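Local coordinates for FrpC operon protein (Neisseria meningitidis, PDB 5EDF), which is the iron-regulated protein FrpD, which binds the RTX protein FrpC and is thought to take part in adhesion, at residues M28-Y32 / G33-R37; R37-Q40 / D41-K45. One frame throughout, in Å; residues are numbered along the deposited sequence.

Contact 1 (M28-Y32 / G33-R37); sequences MVIPY and GYLAR
A chi1 of -57° in Ile30 turns CG2 away from the backbone N, and the ring of Tyr34 is swung anti to its own carbonyl carbon (chi1 -69°); together these bring the CG2 methyl of Ile30 against the CB methylene of Tyr34 across a 3-10 turn that leaves the edge strand 26-31. Ile30 CG2 lies 3.9 Å from Tyr34 CB, and the same methyl also reaches CD2 of Leu35, whose side chain runs at about a right angle to that of Ile30. Pro31 adds a second apolar touch: its CB and CG lie along the CD2-CE2 bond of Tyr34, CB to CD2 at 3.9 Å. The principle illustrated is that the 3-10 bonds ending a strand can also bring its last residues, here Ile30 and Pro31, against Tyr34 and Leu35. Helix 205-224 covers Pro31 and Tyr34 through Phe222 and Leu218, while Leu35 packs on Val19 of strand 18-23. Tyr32 turns away from this cluster, its hydroxyl hydrogen-bonded to Pro9 O and its ring edge-to-face with that of His17. Two successive i to i+3 bonds hold the turn. Tyr34 N donates to Pro31 O almost straight (168°), and that oxygen also sits at the edge of the Tyr34 ring, near its plane. The next, Leu35 N to Tyr32 O at 3.0 Å, is more bent, and its donor stands above the carbonyl plane.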
loop_
_atom_site.group_PDB
_atom_site.type_symbol
_atom_site.label_atom_id
_atom_site.label_comp_id
_atom_site.label_asym_id
_atom_site.label_seq_id
_atom_site.Cartn_x
_atom_site.Cartn_y
_atom_site.Cartn_z
HETATM N N MSE A 28 3.613 -0.486 17.591
HETATM C CA MSE A 28 3.624 -1.290 16.407
HETATM C C MSE A 28 5.010 -1.860 16.306
HETATM O O MSE A 28 5.994 -1.112 16.453
HETATM C CB MSE A 28 3.370 -0.415 15.198
HETATM C CG MSE A 28 3.032 -1.151 13.973
HETATM SE SE MSE A 28 2.097 -0.068 12.619
HETATM C CE MSE A 28 0.241 -0.628 12.831
ATOM N N VAL A 29 5.116 -3.153 16.048
ATOM C CA VAL A 29 6.413 -3.843 16.008
ATOM C C VAL A 29 6.574 -4.406 14.594
ATOM O O VAL A 29 5.779 -5.243 14.185
ATOM C CB VAL A 29 6.523 -4.957 17.067
ATOM C CG1 VAL A 29 7.847 -5.695 16.922
ATOM C CG2 VAL A 29 6.403 -4.344 18.448
ATOM N N ILE A 30 7.550 -3.897 13.833
ATOM C CA ILE A 30 7.639 -4.141 12.393
ATOM C C ILE A 30 8.904 -4.900 12.069
ATOM O O ILE A 30 9.993 -4.429 12.400
ATOM C CB ILE A 30 7.617 -2.811 11.627
ATOM C CG1 ILE A 30 6.341 -2.042 11.985
ATOM C CG2 ILE A 30 7.699 -3.054 10.091
ATOM C CD1 ILE A 30 6.099 -0.785 11.167
ATOM N N PRO A 31 8.798 -6.057 11.390
ATOM C CA PRO A 31 10.034 -6.699 10.907
ATOM C C PRO A 31 10.844 -5.748 10.039
ATOM O O PRO A 31 10.277 -5.063 9.176
ATOM C CB PRO A 31 9.537 -7.911 10.129
ATOM C CG PRO A 31 8.169 -8.195 10.720
ATOM C CD PRO A 31 7.608 -6.828 11.026
ATOM N N TYR A 32 12.136 -5.636 10.288
ATOM C CA TYR A 32 12.891 -4.515 9.786
ATOM C C TYR A 32 13.065 -4.500 8.294
ATOM O O TYR A 32 13.328 -3.431 7.713
ATOM C CB TYR A 32 14.224 -4.371 10.535
ATOM C CG TYR A 32 15.371 -5.232 10.099
ATOM C CD1 TYR A 32 15.264 -6.606 9.900
ATOM C CD2 TYR A 32 16.633 -4.672 9.958
ATOM C CE1 TYR A 32 16.366 -7.376 9.540
ATOM C CE2 TYR A 32 17.706 -5.426 9.625
ATOM C CZ TYR A 32 17.600 -6.780 9.420
ATOM O OH TYR A 32 18.695 -7.556 9.109
ATOM N N GLY A 33 12.897 -5.636 7.623
ATOM C CA GLY A 33 12.946 -5.680 6.187
ATOM C C GLY A 33 11.860 -4.929 5.456
ATOM O O GLY A 33 11.979 -4.693 4.264
ATOM N N TYR A 34 10.817 -4.499 6.176
ATOM C CA TYR A 34 9.781 -3.638 5.600
ATOM C C TYR A 34 10.132 -2.161 5.675
ATOM O O TYR A 34 9.328 -1.337 5.294
ATOM C CB TYR A 34 8.459 -3.878 6.350
ATOM C CG TYR A 34 7.867 -5.241 6.084
ATOM C CD1 TYR A 34 7.310 -5.571 4.846
ATOM C CD2 TYR A 34 7.890 -6.224 7.057
ATOM C CE1 TYR A 34 6.782 -6.839 4.612
ATOM C CE2 TYR A 34 7.345 -7.460 6.820
ATOM C CZ TYR A 34 6.791 -7.767 5.602
ATOM O OH TYR A 34 6.270 -9.032 5.355
ATOM N N LEU A 35 11.333 -1.843 6.154
ATOM C CA LEU A 35 11.760 -0.461 6.422
ATOM C C LEU A 35 12.917 0.007 5.550
ATOM O O LEU A 35 13.807 0.730 6.021
ATOM C CB LEU A 35 12.088 -0.285 7.910
ATOM C CG LEU A 35 10.954 -0.661 8.887
ATOM C CD1 LEU A 35 11.510 -0.750 10.311
ATOM C CD2 LEU A 35 9.773 0.284 8.780
ATOM N N ALA A 36 12.888 -0.346 4.275
ATOM C CA ALA A 36 13.993 -0.045 3.381
ATOM C C ALA A 36 14.331 1.442 3.272
ATOM O O ALA A 36 15.495 1.808 2.989
ATOM C CB ALA A 36 13.763 -0.650 1.979
ATOM N N ARG A 37 13.354 2.328 3.462
ATOM C CA ARG A 37 13.686 3.766 3.423
ATOM C C ARG A 37 14.480 4.257 4.648
ATOM O O ARG A 37 15.098 5.336 4.614
ATOM C CB ARG A 37 12.449 4.637 3.273
ATOM C CG ARG A 37 11.790 4.512 1.944
ATOM C CD ARG A 37 10.526 5.336 1.844
ATOM N NE ARG A 37 9.967 5.399 0.511
ATOM C CZ ARG A 37 10.292 6.280 -0.426
ATOM N NH1 ARG A 37 11.218 7.215 -0.187
ATOM N NH2 ARG A 37 9.680 6.253 -1.582
#

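Contact 2 (R37-Q40 / D41-K45); sequences RYTQ and DNATK
Thr39 meets the returning chain first, its CB 3.4 Å from Lys45 O and its CA in a CA-H...O contact with the same oxygen. Its OG1, placed between the backbone N and the carbonyl carbon (chi1 57°), bonds to Ala36 O and accepts from a water that in turn accepts from Ala43 N, so the solvent molecule bridges strand and loop. At Gln40 the backbone pairing begins: Gln40 N donates to Lys45 O at 2.8 Å, in the carbonyl plane, within an antiparallel hydrogen-bonded pair. Gln40 O is gripped twice, by Lys45 N at 3.1 Å and by Thr44 N at 3.2 Å. The side chains of Gln40 and Lys45 lie on one face, CB to CB 4.2 Å, and both touch Phe6. Beyond Gln40, the Lys45 chain bends at its last torsion (chi4 60°) and NZ forms a salt bridge with Asp41, its hydrogen bond using the anti lone pair of OD2, at 3.1 Å; a second water links that oxygen to Gln40 OE1. Thr44 OG1 donates to a lone pair of Asp41 O at 2.7 Å, tying the loop to itself. With Thr44 and Lys45 both facing Gln40, the arrangement is a classic beta bulge closing a short beta hairpin.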
loop_
_atom_site.group_PDB
_atom_site.type_symbol
_atom_site.label_atom_id
_atom_site.label_comp_id
_atom_site.label_asym_id
_atom_site.label_seq_id
_atom_site.Cartn_x
_atom_site.Cartn_y
_atom_site.Cartn_z
ATOM N N ARG A 37 13.354 2.328 3.462
ATOM C CA ARG A 37 13.686 3.766 3.423
ATOM C C ARG A 37 14.480 4.257 4.648
ATOM O O ARG A 37 15.098 5.336 4.614
ATOM C CB ARG A 37 12.449 4.637 3.273
ATOM C CG ARG A 37 11.790 4.512 1.944
ATOM C CD ARG A 37 10.526 5.336 1.844
ATOM N NE ARG A 37 9.967 5.399 0.511
ATOM C CZ ARG A 37 10.292 6.280 -0.426
ATOM N NH1 ARG A 37 11.218 7.215 -0.187
ATOM N NH2 ARG A 37 9.680 6.253 -1.582
ATOM N N TYR A 38 14.502 3.441 5.679
ATOM C CA TYR A 38 15.144 3.796 6.952
ATOM C C TYR A 38 16.482 3.105 7.049
ATOM O O TYR A 38 16.763 2.356 7.981
ATOM C CB TYR A 38 14.224 3.407 8.110
ATOM C CG TYR A 38 12.841 3.994 8.120
ATOM C CD1 TYR A 38 12.491 4.983 8.991
ATOM C CD2 TYR A 38 11.835 3.462 7.345
ATOM C CE1 TYR A 38 11.183 5.475 9.075
ATOM C CE2 TYR A 38 10.542 3.943 7.425
ATOM C CZ TYR A 38 10.220 4.927 8.286
ATOM O OH TYR A 38 8.938 5.416 8.355
ATOM N N THR A 39 17.324 3.390 6.065
ATOM C CA THR A 39 18.618 2.744 5.910
ATOM C C THR A 39 19.668 3.798 5.579
ATOM O O THR A 39 19.334 4.960 5.215
ATOM C CB THR A 39 18.608 1.653 4.811
ATOM O OG1 THR A 39 18.173 2.239 3.559
ATOM C CG2 THR A 39 17.687 0.558 5.143
ATOM N N GLN A 40 20.923 3.382 5.701
ATOM C CA GLN A 40 22.061 4.186 5.281
ATOM C C GLN A 40 23.014 3.317 4.481
ATOM O O GLN A 40 22.988 2.096 4.586
ATOM C CB GLN A 40 22.762 4.776 6.498
ATOM C CG GLN A 40 21.925 5.784 7.254
ATOM C CD GLN A 40 22.642 6.357 8.446
ATOM O OE1 GLN A 40 23.525 5.722 9.018
ATOM N NE2 GLN A 40 22.272 7.572 8.823
ATOM N N ASP A 41 23.821 3.978 3.650
ATOM C CA ASP A 41 24.991 3.385 2.964
ATOM C C ASP A 41 24.661 2.176 2.083
ATOM O O ASP A 41 25.080 1.048 2.355
ATOM C CB ASP A 41 26.058 3.046 3.992
ATOM C CG ASP A 41 26.491 4.266 4.808
ATOM O OD1 ASP A 41 26.348 5.407 4.305
ATOM O OD2 ASP A 41 26.971 4.084 5.948
ATOM N N ASN A 42 23.870 2.448 1.057
ATOM C CA ASN A 42 23.425 1.462 0.069
ATOM C C ASN A 42 22.769 0.269 0.738
ATOM O O ASN A 42 23.063 -0.879 0.415
ATOM C CB ASN A 42 24.587 1.026 -0.852
ATOM C CG ASN A 42 24.100 0.473 -2.211
ATOM O OD1 ASN A 42 23.045 0.859 -2.721
ATOM N ND2 ASN A 42 24.888 -0.427 -2.800
ATOM N N ALA A 43 21.883 0.563 1.695
ATOM C CA ALA A 43 21.148 -0.458 2.423
ATOM C C ALA A 43 22.055 -1.450 3.193
ATOM O O ALA A 43 21.733 -2.630 3.289
ATOM C CB ALA A 43 20.198 -1.193 1.481
ATOM N N THR A 44 23.178 -0.957 3.712
ATOM C CA THR A 44 24.100 -1.773 4.544
ATOM C C THR A 44 23.917 -1.491 6.037
ATOM O O THR A 44 24.396 -2.246 6.889
ATOM C CB THR A 44 25.607 -1.608 4.160
ATOM O OG1 THR A 44 26.055 -0.282 4.489
ATOM C CG2 THR A 44 25.815 -1.912 2.705
ATOM N N LYS A 45 23.238 -0.402 6.369
ATOM C CA LYS A 45 22.961 -0.109 7.775
ATOM C C LYS A 45 21.463 0.123 7.894
ATOM O O LYS A 45 20.899 0.972 7.202
ATOM C CB LYS A 45 23.720 1.112 8.257
ATOM C CG LYS A 45 25.239 0.917 8.264
ATOM C CD LYS A 45 25.949 2.195 8.667
ATOM C CE LYS A 45 27.473 2.018 8.693
ATOM N NZ LYS A 45 28.093 1.611 7.376
HETATM O O HOH W 1 20.478 2.994 2.148
HETATM O O HOH W 2 26.117 5.961 8.349
#

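How the contacts relate
Contacts 1 and 2 are consecutive pieces of one chain, their centres 12 Å apart and Arg37 common to both. The path passes from the buried turn after strand 26-31 to an exposed hairpin in strands 39-40 and 45-46; the centre of contact 1 lies about 14 Å, and that of contact 2 about 21 Å, from the centre of the chain. Arg37, at the junction, forms a salt bridge with Asp100 of the large antiparallel sheet. A bound sodium ion lies about 4 Å from the side chain of Tyr38 and about 9 Å from that of Leu35.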